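Local coordinates for protein isoprenyl transferase (Campylobacter jejuni, PDB 3UGS) that probably condenses isopentenyl diphosphate with allylic diphosphates to build a long polyprenyl diphosphate chain, working as a magnesium-dependent homodimer, at residues A[64-67]-A[73-76]; A[138-143]-A[185-190]; A[49-54]-A[211-216]; A[150-153]-A[157-160]. All blocks are in the same frame, centred on the assembly; numbering follows the deposited sequence.

Contact 1 of 4, residues A[64-67]-A[73-76]; sequences WKRP and FIFE
W64, in the 3-10 segment that ends at K65, reaches F75 on helix 68-88 with the far corner of its indole: CH2 of W64 lies 3.9 Å from CZ of F75. The six-membered ring of W64 and the ring of F75 have planes 29° apart and centroids 5.8 Å apart, so they are slid past each other and barely overlap; instead of a full stack, CH2 of W64 rests against the neighbouring CZ and CE2 of F75. A chi1 of -72° puts CG of W64 beside its own backbone N and lets the indole extend to the helix although its CB does not aim there. F59 meets W64 edge-to-face, R104 makes a cation-pi contact with it, and its NE1 is bonded to OG of S133. Two residues on, R66 runs extended from CG to NE and passes across I74 at about a right angle. CD1 of I74 sits over one face of the guanidinium, displaced toward its rim, 4.1 Å from NE of R66. The polar end of R66 is held by the carbonyl of G16 and a salt bridge to E70, and I74 also lines the pocket of the bound (2Z,6Z)-farnesyl monophosphate. No hydrogen bond crosses between 64-67 and 73-76, so only van der Waals contact joins them, ring to ring and methyl to guanidinium, while polar partners beyond orient W64 and R66, both substrate-binding by similarity.

Contact 2 of 4, residues A[138-143]-A[185-190]; sequences DEIIRA and LLWQCS
Q188 donates from NE2 to OE1 of E139 at 3.0 Å, with a nearly straight N-H...O angle of 172°. This bond ties helix 136-149 of the parallel-sheet cis-prenyltransferase fold to the connection between strands 171-175 and 193-197. OE1 of E139 lies in the plane of the Q188 amide and is approached on its syn side, 19° out of the carboxylate plane; the second contact, from NE2 of Q188 to OE2 of E139, is weak. The E139 chain is extended beyond CG, whereas Q188 bends at chi2 (93°) to turn its amide toward the acid. A water adds a second link: it donates to OE1 of E139 and to OE1 of Q188, 2.8 Å from the latter, and accepts from the backbone N of W187. Y134 OH and the backbone of L165 also bond to this buried polar cluster, so OE1 of E139 is gripped by Q188, the water and Y134, an arrangement consistent with a charged carboxylate. Further out, NE1 of W187 is bonded to OG1 of T160 on helix 156-161, and R137 of the second subunit bonds to the carbonyl of W187. Between I140 and W187 the packing is apolar, the two side chains crossing at about a right angle. CD1 of I140 reaches the indole at its edge, near the ring plane, and lies 4.0 Å from both CB and CE3 of W187.

Contact 3 of 4, residues A[49-54]-A[211-216]; sequences ENISNL and RIIKEF
I213 meets both E49 and I51, and uses a different branch for each. Its CG1 stands beside the backbone N (chi1 -83°) and carries CD1 forward to CD1 of I51, 3.8 Å away, the two isoleucines reaching toward each other tip to tip. The chain of I51 is extended at chi2 (178°), which pushes its CD1 out to that meeting point. The other branch of I213, CG2, faces the acid: OE1 of E49 lies 3.4 Å from it, and CD of E49 is 4.0 Å from the same methyl. E49 and I213 approach from opposite directions, and the glutamate chain is folded at chi2 (-78°), which also brings its CG to 4.1 Å from CD1 of I213. The contact sits where helix 34-48 ends in a Schellman motif, with N50 at positive phi, and the chain turns into strand 53-60 of the parallel sheet; helix 206-218 lies alongside, so one helix joins a helix end and the approach to a strand. V45 of helix 34-48 also touches I213, while I51 packs on L10 of strand 9-14 and on C46. OE2 of E49 has a long, weak ion pair with R217, one turn further along helix 206-218.

Contact 4 of 4, residues A[150-153]-A[157-160]; sequences KKLE and ENLT
The carbonyl O of E153 accepts a hydrogen bond from ND2 of N158, 2.9 Å long with an N-H...O angle of 157°. The donor lies in the carbonyl plane on a lone pair, at a C=O...N angle of 136°, and the oxygen is close to the plane of the N158 amide, so both groups are well placed for one another. CG of N158 stands beside the backbone N of that residue (chi1 -78°), which turns the amide back from the helix toward the preceding loop. CB of N158 is also near the O of E153, at 3.5 Å. L152 adds van der Waals contact with the amide. Its CB is 3.9 Å from ND2 of N158, and its CD1 is 4.1 Å from OD1 of N158; the two side chains cross at about a right angle, so the leucine meets both polar atoms of the amide. Both L152 and N158 also touch V147 of helix 136-149. This is a short link between consecutive helices: helix 136-149 ends in a Schellman motif with K151 at positive phi, and the chain crosses by way of E153 to helix 156-161. The backbone N of N158 is bonded to OD1 of N155, near the start of the second helix. E153 enters through its main chain rather than its carboxylate, so this linkage does not depend on charge: a neutral amide clasps the loop from the first turn of the helix, and a leucine flanks it at the protein surface.

Along the chain contact 3 encloses the other three; contact 1 precedes contact 2, and contact 4 falls between the two segments of contact 2. Contacts 2 and 4 are neighbours, with centres about 14 Å apart, and they touch where L159 packs against A143 and W187, joining helices 136-149 and 156-161. Contact 1 and contact 3, where helix 206-218 meets the turn between helix 34-48 and strand 53-60, are on opposite sides of the chain's centre, about 31 Å apart between centres. Contact 1 thus borders the substrate pocket, contacts 2 and 4 lie together near the second subunit, and contact 3 packs a helix on the far side of the chain's centre from contact 1.

Contact 1 of 4, residues A[64-67]-A[73-76]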
loop_
_atom_site.group_PDB
_atom_site.type_symbol
_atom_site.label_atom_id
_atom_site.label_comp_id
_atom_site.label_asym_id
_atom_site.label_seq_id
_atom_site.Cartn_x
_atom_site.Cartn_y
_atom_site.Cartn_z
ATOM N N TRP A 64 5.090 -18.908 -2.361
ATOM C CA TRP A 64 6.030 -20.015 -2.711
ATOM C C TRP A 64 6.634 -20.684 -1.500
ATOM O O TRP A 64 7.238 -21.735 -1.592
ATOM C CB TRP A 64 7.130 -19.535 -3.622
ATOM C CG TRP A 64 6.654 -19.250 -5.015
ATOM C CD1 TRP A 64 6.575 -18.018 -5.672
ATOM C CD2 TRP A 64 6.158 -20.226 -5.967
ATOM N NE1 TRP A 64 6.077 -18.173 -6.934
ATOM C CE2 TRP A 64 5.824 -19.481 -7.183
ATOM C CE3 TRP A 64 5.988 -21.590 -5.947
ATOM C CZ2 TRP A 64 5.333 -20.117 -8.318
ATOM C CZ3 TRP A 64 5.503 -22.208 -7.083
ATOM C CH2 TRP A 64 5.162 -21.490 -8.241
ATOM N N LYS A 65 6.492 -20.059 -0.352
ATOM C CA LYS A 65 7.054 -20.616 0.897
ATOM C C LYS A 65 6.005 -21.396 1.668
ATOM O O LYS A 65 6.258 -21.960 2.742
ATOM C CB LYS A 65 7.649 -19.544 1.787
ATOM C CG LYS A 65 8.981 -18.996 1.273
ATOM C CD LYS A 65 8.914 -17.478 1.134
ATOM N N ARG A 66 4.814 -21.415 1.099
ATOM C CA ARG A 66 3.727 -22.276 1.592
ATOM C C ARG A 66 4.081 -23.755 1.441
ATOM O O ARG A 66 4.780 -24.138 0.507
ATOM C CB ARG A 66 2.443 -22.077 0.789
ATOM C CG ARG A 66 1.536 -20.944 1.252
ATOM C CD ARG A 66 0.336 -20.972 0.320
ATOM N NE ARG A 66 -0.580 -19.868 0.467
ATOM C CZ ARG A 66 -1.642 -19.874 1.254
ATOM N NH1 ARG A 66 -1.926 -20.936 2.000
ATOM N NH2 ARG A 66 -2.425 -18.800 1.300
ATOM N N PRO A 67 3.554 -24.601 2.328
ATOM C CA PRO A 67 3.702 -26.047 2.163
ATOM C C PRO A 67 3.324 -26.483 0.757
ATOM O O PRO A 67 2.402 -25.964 0.149
ATOM C CB PRO A 67 2.715 -26.618 3.167
ATOM C CG PRO A 67 2.543 -25.550 4.199
ATOM C CD PRO A 67 2.737 -24.243 3.503
ATOM N N PHE A 73 -2.821 -27.556 -4.348
ATOM C CA PHE A 73 -4.295 -27.413 -4.343
ATOM C C PHE A 73 -4.770 -26.131 -5.049
ATOM O O PHE A 73 -5.751 -26.118 -5.778
ATOM C CB PHE A 73 -4.837 -27.470 -2.891
ATOM C CG PHE A 73 -6.279 -27.088 -2.760
ATOM C CD1 PHE A 73 -7.279 -27.952 -3.181
ATOM C CD2 PHE A 73 -6.628 -25.856 -2.254
ATOM C CE1 PHE A 73 -8.610 -27.594 -3.086
ATOM C CE2 PHE A 73 -7.962 -25.491 -2.142
ATOM C CZ PHE A 73 -8.953 -26.370 -2.557
ATOM N N ILE A 74 -4.050 -25.058 -4.776
ATOM C CA ILE A 74 -4.283 -23.738 -5.369
ATOM C C ILE A 74 -4.130 -23.732 -6.887
ATOM O O ILE A 74 -4.940 -23.178 -7.590
ATOM C CB ILE A 74 -3.349 -22.696 -4.747
ATOM C CG1 ILE A 74 -3.754 -22.461 -3.308
ATOM C CG2 ILE A 74 -3.412 -21.362 -5.509
ATOM C CD1 ILE A 74 -2.638 -21.847 -2.487
ATOM N N PHE A 75 -3.072 -24.362 -7.359
ATOM C CA PHE A 75 -2.795 -24.497 -8.821
ATOM C C PHE A 75 -3.769 -25.455 -9.455
ATOM O O PHE A 75 -4.097 -25.354 -10.620
ATOM C CB PHE A 75 -1.343 -24.918 -9.122
ATOM C CG PHE A 75 -0.378 -23.774 -8.999
ATOM C CD1 PHE A 75 -0.524 -22.633 -9.785
ATOM C CD2 PHE A 75 0.584 -23.769 -8.029
ATOM C CE1 PHE A 75 0.300 -21.538 -9.623
ATOM C CE2 PHE A 75 1.414 -22.670 -7.866
ATOM C CZ PHE A 75 1.265 -21.554 -8.652
ATOM N N GLU A 76 -4.245 -26.384 -8.642
ATOM C CA GLU A 76 -5.309 -27.353 -9.074
ATOM C C GLU A 76 -6.570 -26.573 -9.445
ATOM O O GLU A 76 -7.119 -26.688 -10.546
ATOM C CB GLU A 76 -5.614 -28.407 -8.003
#

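Contact 2 of 4, residues A[138-143]-A[185-190]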
loop_
_atom_site.group_PDB
_atom_site.type_symbol
_atom_site.label_atom_id
_atom_site.label_comp_id
_atom_site.label_asym_id
_atom_site.label_seq_id
_atom_site.Cartn_x
_atom_site.Cartn_y
_atom_site.Cartn_z
ATOM N N ASP A 138 8.301 -6.970 -6.383
ATOM C CA ASP A 138 8.904 -7.623 -7.564
ATOM C C ASP A 138 8.457 -6.908 -8.821
ATOM O O ASP A 138 9.231 -6.637 -9.693
ATOM C CB ASP A 138 8.528 -9.132 -7.597
ATOM C CG ASP A 138 8.921 -9.845 -8.915
ATOM O OD1 ASP A 138 10.090 -10.185 -9.081
ATOM O OD2 ASP A 138 8.048 -10.126 -9.776
ATOM N N GLU A 139 7.171 -6.602 -8.916
ATOM C CA GLU A 139 6.644 -5.865 -10.092
ATOM C C GLU A 139 7.400 -4.534 -10.227
ATOM O O GLU A 139 7.898 -4.124 -11.287
ATOM C CB GLU A 139 5.162 -5.608 -9.968
ATOM C CG GLU A 139 4.527 -5.092 -11.273
ATOM C CD GLU A 139 3.158 -4.412 -11.069
ATOM O OE1 GLU A 139 2.726 -4.156 -9.882
ATOM O OE2 GLU A 139 2.514 -4.105 -12.116
ATOM N N ILE A 140 7.538 -3.880 -9.095
ATOM C CA ILE A 140 8.235 -2.572 -9.040
ATOM C C ILE A 140 9.696 -2.658 -9.530
ATOM O O ILE A 140 10.189 -1.812 -10.282
ATOM C CB ILE A 140 8.182 -1.929 -7.654
ATOM C CG1 ILE A 140 6.733 -1.514 -7.324
ATOM C CG2 ILE A 140 9.109 -0.714 -7.582
ATOM C CD1 ILE A 140 6.573 -0.927 -5.937
ATOM N N ILE A 141 10.374 -3.703 -9.102
ATOM C CA ILE A 141 11.793 -3.958 -9.520
ATOM C C ILE A 141 11.876 -4.226 -11.011
ATOM O O ILE A 141 12.712 -3.707 -11.713
ATOM C CB ILE A 141 12.470 -5.115 -8.750
ATOM C CG1 ILE A 141 13.394 -4.546 -7.663
ATOM C CG2 ILE A 141 13.476 -5.840 -9.653
ATOM C CD1 ILE A 141 12.774 -3.835 -6.505
ATOM N N ARG A 142 10.958 -5.035 -11.478
ATOM C CA ARG A 142 10.876 -5.394 -12.889
ATOM C C ARG A 142 10.570 -4.167 -13.750
ATOM O O ARG A 142 11.042 -4.017 -14.869
ATOM C CB ARG A 142 9.858 -6.533 -13.147
ATOM C CG ARG A 142 10.296 -7.851 -12.473
ATOM C CD ARG A 142 9.619 -9.132 -12.945
ATOM N NE ARG A 142 8.276 -9.194 -12.355
ATOM C CZ ARG A 142 7.166 -8.822 -12.970
ATOM N NH1 ARG A 142 6.005 -8.834 -12.313
ATOM N NH2 ARG A 142 7.217 -8.439 -14.235
ATOM N N ALA A 143 9.764 -3.282 -13.212
ATOM C CA ALA A 143 9.406 -2.069 -13.957
ATOM C C ALA A 143 10.610 -1.147 -14.090
ATOM O O ALA A 143 10.840 -0.537 -15.146
ATOM C CB ALA A 143 8.283 -1.347 -13.302
ATOM N N LEU A 185 -0.279 -4.956 -5.437
ATOM C CA LEU A 185 -0.425 -3.674 -6.178
ATOM C C LEU A 185 -0.126 -2.405 -5.340
ATOM O O LEU A 185 -0.814 -1.372 -5.372
ATOM C CB LEU A 185 -1.846 -3.548 -6.680
ATOM C CG LEU A 185 -2.324 -4.670 -7.625
ATOM C CD1 LEU A 185 -3.812 -4.490 -7.913
ATOM C CD2 LEU A 185 -1.467 -4.711 -8.901
ATOM N N LEU A 186 0.940 -2.483 -4.586
ATOM C CA LEU A 186 1.304 -1.359 -3.680
ATOM C C LEU A 186 1.452 -0.008 -4.400
ATOM O O LEU A 186 0.972 1.046 -3.969
ATOM C CB LEU A 186 2.552 -1.699 -2.892
ATOM C CG LEU A 186 2.359 -2.917 -1.947
ATOM C CD1 LEU A 186 3.700 -3.389 -1.325
ATOM C CD2 LEU A 186 1.318 -2.622 -0.862
ATOM N N TRP A 187 2.174 -0.037 -5.491
ATOM C CA TRP A 187 2.446 1.206 -6.234
ATOM C C TRP A 187 1.157 1.857 -6.728
ATOM O O TRP A 187 0.882 3.049 -6.547
ATOM C CB TRP A 187 3.382 0.946 -7.395
ATOM C CG TRP A 187 3.728 2.173 -8.194
ATOM C CD1 TRP A 187 2.964 2.813 -9.135
ATOM C CD2 TRP A 187 4.972 2.922 -8.134
ATOM N NE1 TRP A 187 3.642 3.879 -9.641
ATOM C CE2 TRP A 187 4.854 3.972 -9.094
ATOM C CE3 TRP A 187 6.158 2.783 -7.420
ATOM C CZ2 TRP A 187 5.856 4.852 -9.313
ATOM C CZ3 TRP A 187 7.144 3.680 -7.614
ATOM C CH2 TRP A 187 7.012 4.698 -8.561
ATOM N N GLN A 188 0.361 1.020 -7.346
ATOM C CA GLN A 188 -0.946 1.395 -7.914
ATOM C C GLN A 188 -1.946 1.917 -6.845
ATOM O O GLN A 188 -2.842 2.733 -7.100
ATOM C CB GLN A 188 -1.541 0.242 -8.677
ATOM C CG GLN A 188 -0.758 -0.195 -9.908
ATOM C CD GLN A 188 0.240 -1.319 -9.570
ATOM O OE1 GLN A 188 0.547 -1.541 -8.399
ATOM N NE2 GLN A 188 0.724 -2.045 -10.599
ATOM N N CYS A 189 -1.732 1.461 -5.631
ATOM C CA CYS A 189 -2.652 1.744 -4.525
ATOM C C CYS A 189 -2.299 2.988 -3.724
ATOM O O CYS A 189 -2.889 3.256 -2.690
ATOM C CB CYS A 189 -2.746 0.529 -3.581
ATOM S SG CYS A 189 -3.839 -0.814 -4.205
ATOM N N SER A 190 -1.323 3.749 -4.185
ATOM C CA SER A 190 -0.808 4.867 -3.364
ATOM C C SER A 190 -1.946 5.711 -2.822
ATOM O O SER A 190 -1.977 6.050 -1.627
ATOM C CB SER A 190 0.192 5.765 -4.102
ATOM O OG SER A 190 -0.322 6.194 -5.316
HETATM O O HOH W 1 2.977 -2.439 -7.246
#

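Contact 3 of 4, residues A[49-54]-A[211-216]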
loop_
_atom_site.group_PDB
_atom_site.type_symbol
_atom_site.label_atom_id
_atom_site.label_comp_id
_atom_site.label_asym_id
_atom_site.label_seq_id
_atom_site.Cartn_x
_atom_site.Cartn_y
_atom_site.Cartn_z
ATOM N N GLU A 49 -21.658 -1.362 -13.997
ATOM C CA GLU A 49 -21.086 -0.137 -13.342
ATOM C C GLU A 49 -20.008 0.602 -14.120
ATOM O O GLU A 49 -19.466 1.600 -13.677
ATOM C CB GLU A 49 -20.557 -0.474 -11.963
ATOM C CG GLU A 49 -21.684 -0.833 -10.986
ATOM C CD GLU A 49 -22.430 0.387 -10.444
ATOM O OE1 GLU A 49 -22.783 0.338 -9.243
ATOM O OE2 GLU A 49 -22.641 1.396 -11.173
ATOM N N ASN A 50 -19.715 0.100 -15.297
ATOM C CA ASN A 50 -18.614 0.652 -16.116
ATOM C C ASN A 50 -17.228 0.651 -15.413
ATOM O O ASN A 50 -16.441 1.574 -15.502
ATOM C CB ASN A 50 -18.955 2.066 -16.602
ATOM C CG ASN A 50 -18.092 2.506 -17.773
ATOM O OD1 ASN A 50 -17.760 1.704 -18.646
ATOM N ND2 ASN A 50 -17.722 3.779 -17.795
ATOM N N ILE A 51 -16.971 -0.410 -14.677
ATOM C CA ILE A 51 -15.623 -0.670 -14.111
ATOM C C ILE A 51 -14.831 -1.469 -15.172
ATOM O O ILE A 51 -15.092 -2.612 -15.391
ATOM C CB ILE A 51 -15.683 -1.441 -12.794
ATOM C CG1 ILE A 51 -16.353 -0.568 -11.728
ATOM C CG2 ILE A 51 -14.300 -1.916 -12.359
ATOM C CD1 ILE A 51 -16.517 -1.244 -10.369
ATOM N N SER A 52 -13.867 -0.826 -15.814
ATOM C CA SER A 52 -13.155 -1.426 -16.987
ATOM C C SER A 52 -12.172 -2.543 -16.572
ATOM O O SER A 52 -11.911 -3.482 -17.302
ATOM C CB SER A 52 -12.415 -0.385 -17.805
ATOM O OG SER A 52 -11.414 0.230 -17.022
ATOM N N ASN A 53 -11.652 -2.421 -15.371
ATOM C CA ASN A 53 -10.593 -3.323 -14.902
ATOM C C ASN A 53 -10.908 -3.918 -13.561
ATOM O O ASN A 53 -11.264 -3.201 -12.622
ATOM C CB ASN A 53 -9.239 -2.634 -14.781
ATOM C CG ASN A 53 -8.509 -2.566 -16.084
ATOM O OD1 ASN A 53 -7.579 -3.370 -16.313
ATOM N ND2 ASN A 53 -8.920 -1.643 -16.956
ATOM N N LEU A 54 -10.748 -5.231 -13.517
ATOM C CA LEU A 54 -10.957 -6.018 -12.320
ATOM C C LEU A 54 -9.728 -6.857 -12.054
ATOM O O LEU A 54 -9.332 -7.700 -12.865
ATOM C CB LEU A 54 -12.199 -6.899 -12.419
ATOM C CG LEU A 54 -12.407 -7.886 -11.281
ATOM C CD1 LEU A 54 -12.834 -7.196 -9.990
ATOM C CD2 LEU A 54 -13.427 -8.951 -11.729
ATOM N N ARG A 211 -23.499 -1.450 -3.533
ATOM C CA ARG A 211 -23.531 -0.531 -2.360
ATOM C C ARG A 211 -22.148 0.058 -2.012
ATOM O O ARG A 211 -21.932 1.273 -1.891
ATOM C CB ARG A 211 -24.041 -1.294 -1.148
ATOM C CG ARG A 211 -24.762 -0.418 -0.155
ATOM C CD ARG A 211 -24.000 -0.281 1.145
ATOM N NE ARG A 211 -23.672 -1.552 1.790
ATOM C CZ ARG A 211 -22.581 -1.727 2.533
ATOM N NH1 ARG A 211 -21.746 -0.720 2.718
ATOM N NH2 ARG A 211 -22.306 -2.899 3.084
ATOM N N ILE A 212 -21.236 -0.884 -1.849
ATOM C CA ILE A 212 -19.805 -0.634 -1.650
ATOM C C ILE A 212 -19.289 0.322 -2.735
ATOM O O ILE A 212 -18.580 1.297 -2.492
ATOM C CB ILE A 212 -19.001 -1.954 -1.695
ATOM C CG1 ILE A 212 -19.174 -2.726 -0.364
ATOM C CG2 ILE A 212 -17.530 -1.675 -2.034
ATOM C CD1 ILE A 212 -18.742 -4.177 -0.407
ATOM N N ILE A 213 -19.681 0.023 -3.946
ATOM C CA ILE A 213 -19.366 0.891 -5.083
ATOM C C ILE A 213 -19.939 2.318 -4.918
ATOM O O ILE A 213 -19.298 3.308 -5.230
ATOM C CB ILE A 213 -19.819 0.289 -6.422
ATOM C CG1 ILE A 213 -18.757 -0.683 -6.920
ATOM C CG2 ILE A 213 -20.043 1.377 -7.456
ATOM C CD1 ILE A 213 -19.272 -1.746 -7.862
ATOM N N LYS A 214 -21.180 2.379 -4.469
ATOM C CA LYS A 214 -21.900 3.678 -4.266
ATOM C C LYS A 214 -21.151 4.470 -3.176
ATOM O O LYS A 214 -20.883 5.655 -3.265
ATOM C CB LYS A 214 -23.377 3.495 -3.848
ATOM N N GLU A 215 -20.785 3.740 -2.155
ATOM C CA GLU A 215 -20.046 4.304 -1.050
ATOM C C GLU A 215 -18.732 4.966 -1.517
ATOM O O GLU A 215 -18.418 6.124 -1.190
ATOM C CB GLU A 215 -19.745 3.225 -0.007
ATOM C CG GLU A 215 -19.031 3.740 1.232
ATOM N N PHE A 216 -17.958 4.187 -2.260
ATOM C CA PHE A 216 -16.710 4.673 -2.854
ATOM C C PHE A 216 -16.930 5.928 -3.723
ATOM O O PHE A 216 -16.098 6.849 -3.755
ATOM C CB PHE A 216 -16.010 3.591 -3.713
ATOM C CG PHE A 216 -15.084 4.171 -4.746
ATOM C CD1 PHE A 216 -13.746 4.453 -4.426
ATOM C CD2 PHE A 216 -15.559 4.522 -5.996
ATOM C CE1 PHE A 216 -12.914 5.029 -5.363
ATOM C CE2 PHE A 216 -14.733 5.114 -6.932
ATOM C CZ PHE A 216 -13.417 5.350 -6.626
#

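Contact 4 of 4, residues A[150-153]-A[157-160]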
loop_
_atom_site.group_PDB
_atom_site.type_symbol
_atom_site.label_atom_id
_atom_site.label_comp_id
_atom_site.label_asym_id
_atom_site.label_seq_id
_atom_site.Cartn_x
_atom_site.Cartn_y
_atom_site.Cartn_z
ATOM N N LYS A 150 15.391 0.404 -21.357
ATOM C CA LYS A 150 14.879 1.299 -22.437
ATOM C C LYS A 150 15.600 2.643 -22.498
ATOM O O LYS A 150 15.295 3.521 -23.316
ATOM C CB LYS A 150 13.382 1.549 -22.292
ATOM C CG LYS A 150 12.521 0.329 -22.566
ATOM C CD LYS A 150 11.052 0.688 -22.406
ATOM C CE LYS A 150 10.123 -0.481 -22.663
ATOM N NZ LYS A 150 8.741 0.012 -22.909
ATOM N N LYS A 151 16.549 2.804 -21.600
ATOM C CA LYS A 151 17.367 4.039 -21.556
ATOM C C LYS A 151 16.534 5.267 -21.218
ATOM O O LYS A 151 16.853 6.384 -21.560
ATOM C CB LYS A 151 18.062 4.277 -22.894
ATOM C CG LYS A 151 19.146 3.260 -23.246
ATOM C CD LYS A 151 19.729 3.593 -24.616
ATOM C CE LYS A 151 20.812 2.618 -25.063
ATOM N NZ LYS A 151 21.432 3.036 -26.365
ATOM N N LEU A 152 15.437 5.026 -20.535
ATOM C CA LEU A 152 14.575 6.106 -20.030
ATOM C C LEU A 152 15.098 6.626 -18.713
ATOM O O LEU A 152 15.803 5.931 -17.988
ATOM C CB LEU A 152 13.130 5.643 -19.840
ATOM C CG LEU A 152 12.451 5.246 -21.170
ATOM C CD1 LEU A 152 11.076 4.571 -20.974
ATOM C CD2 LEU A 152 12.357 6.520 -22.032
ATOM N N GLU A 153 14.716 7.854 -18.411
ATOM C CA GLU A 153 14.997 8.443 -17.100
ATOM C C GLU A 153 14.172 7.735 -16.010
ATOM O O GLU A 153 12.978 7.454 -16.169
ATOM C CB GLU A 153 14.682 9.931 -17.060
ATOM C CG GLU A 153 15.109 10.648 -15.773
ATOM C CD GLU A 153 14.364 11.979 -15.599
ATOM O OE1 GLU A 153 13.968 12.573 -16.648
ATOM O OE2 GLU A 153 14.144 12.417 -14.430
ATOM N N GLU A 157 6.792 8.628 -13.468
ATOM C CA GLU A 157 5.960 8.404 -14.634
ATOM C C GLU A 157 6.452 7.236 -15.440
ATOM O O GLU A 157 5.682 6.383 -15.845
ATOM C CB GLU A 157 5.887 9.622 -15.497
ATOM C CG GLU A 157 5.373 10.857 -14.747
ATOM C CD GLU A 157 6.455 11.609 -13.927
ATOM O OE1 GLU A 157 7.515 11.036 -13.544
ATOM O OE2 GLU A 157 6.221 12.803 -13.629
ATOM N N ASN A 158 7.750 7.181 -15.636
ATOM C CA ASN A 158 8.301 6.103 -16.433
ATOM C C ASN A 158 8.167 4.745 -15.788
ATOM O O ASN A 158 7.934 3.757 -16.439
ATOM C CB ASN A 158 9.751 6.375 -16.821
ATOM C CG ASN A 158 9.866 7.368 -17.988
ATOM O OD1 ASN A 158 9.032 7.376 -18.878
ATOM N ND2 ASN A 158 10.903 8.197 -17.979
ATOM N N LEU A 159 8.312 4.703 -14.478
ATOM C CA LEU A 159 8.194 3.454 -13.744
ATOM C C LEU A 159 6.745 2.983 -13.765
ATOM O O LEU A 159 6.453 1.838 -13.974
ATOM C CB LEU A 159 8.714 3.637 -12.336
ATOM C CG LEU A 159 8.610 2.607 -11.202
ATOM C CD1 LEU A 159 7.181 2.237 -10.818
ATOM C CD2 LEU A 159 9.417 1.388 -11.548
ATOM N N THR A 160 5.835 3.902 -13.570
ATOM C CA THR A 160 4.413 3.587 -13.683
ATOM C C THR A 160 4.080 2.893 -14.995
ATOM O O THR A 160 3.469 1.839 -15.029
ATOM C CB THR A 160 3.579 4.873 -13.544
ATOM O OG1 THR A 160 3.880 5.446 -12.269
ATOM C CG2 THR A 160 2.142 4.625 -13.661
#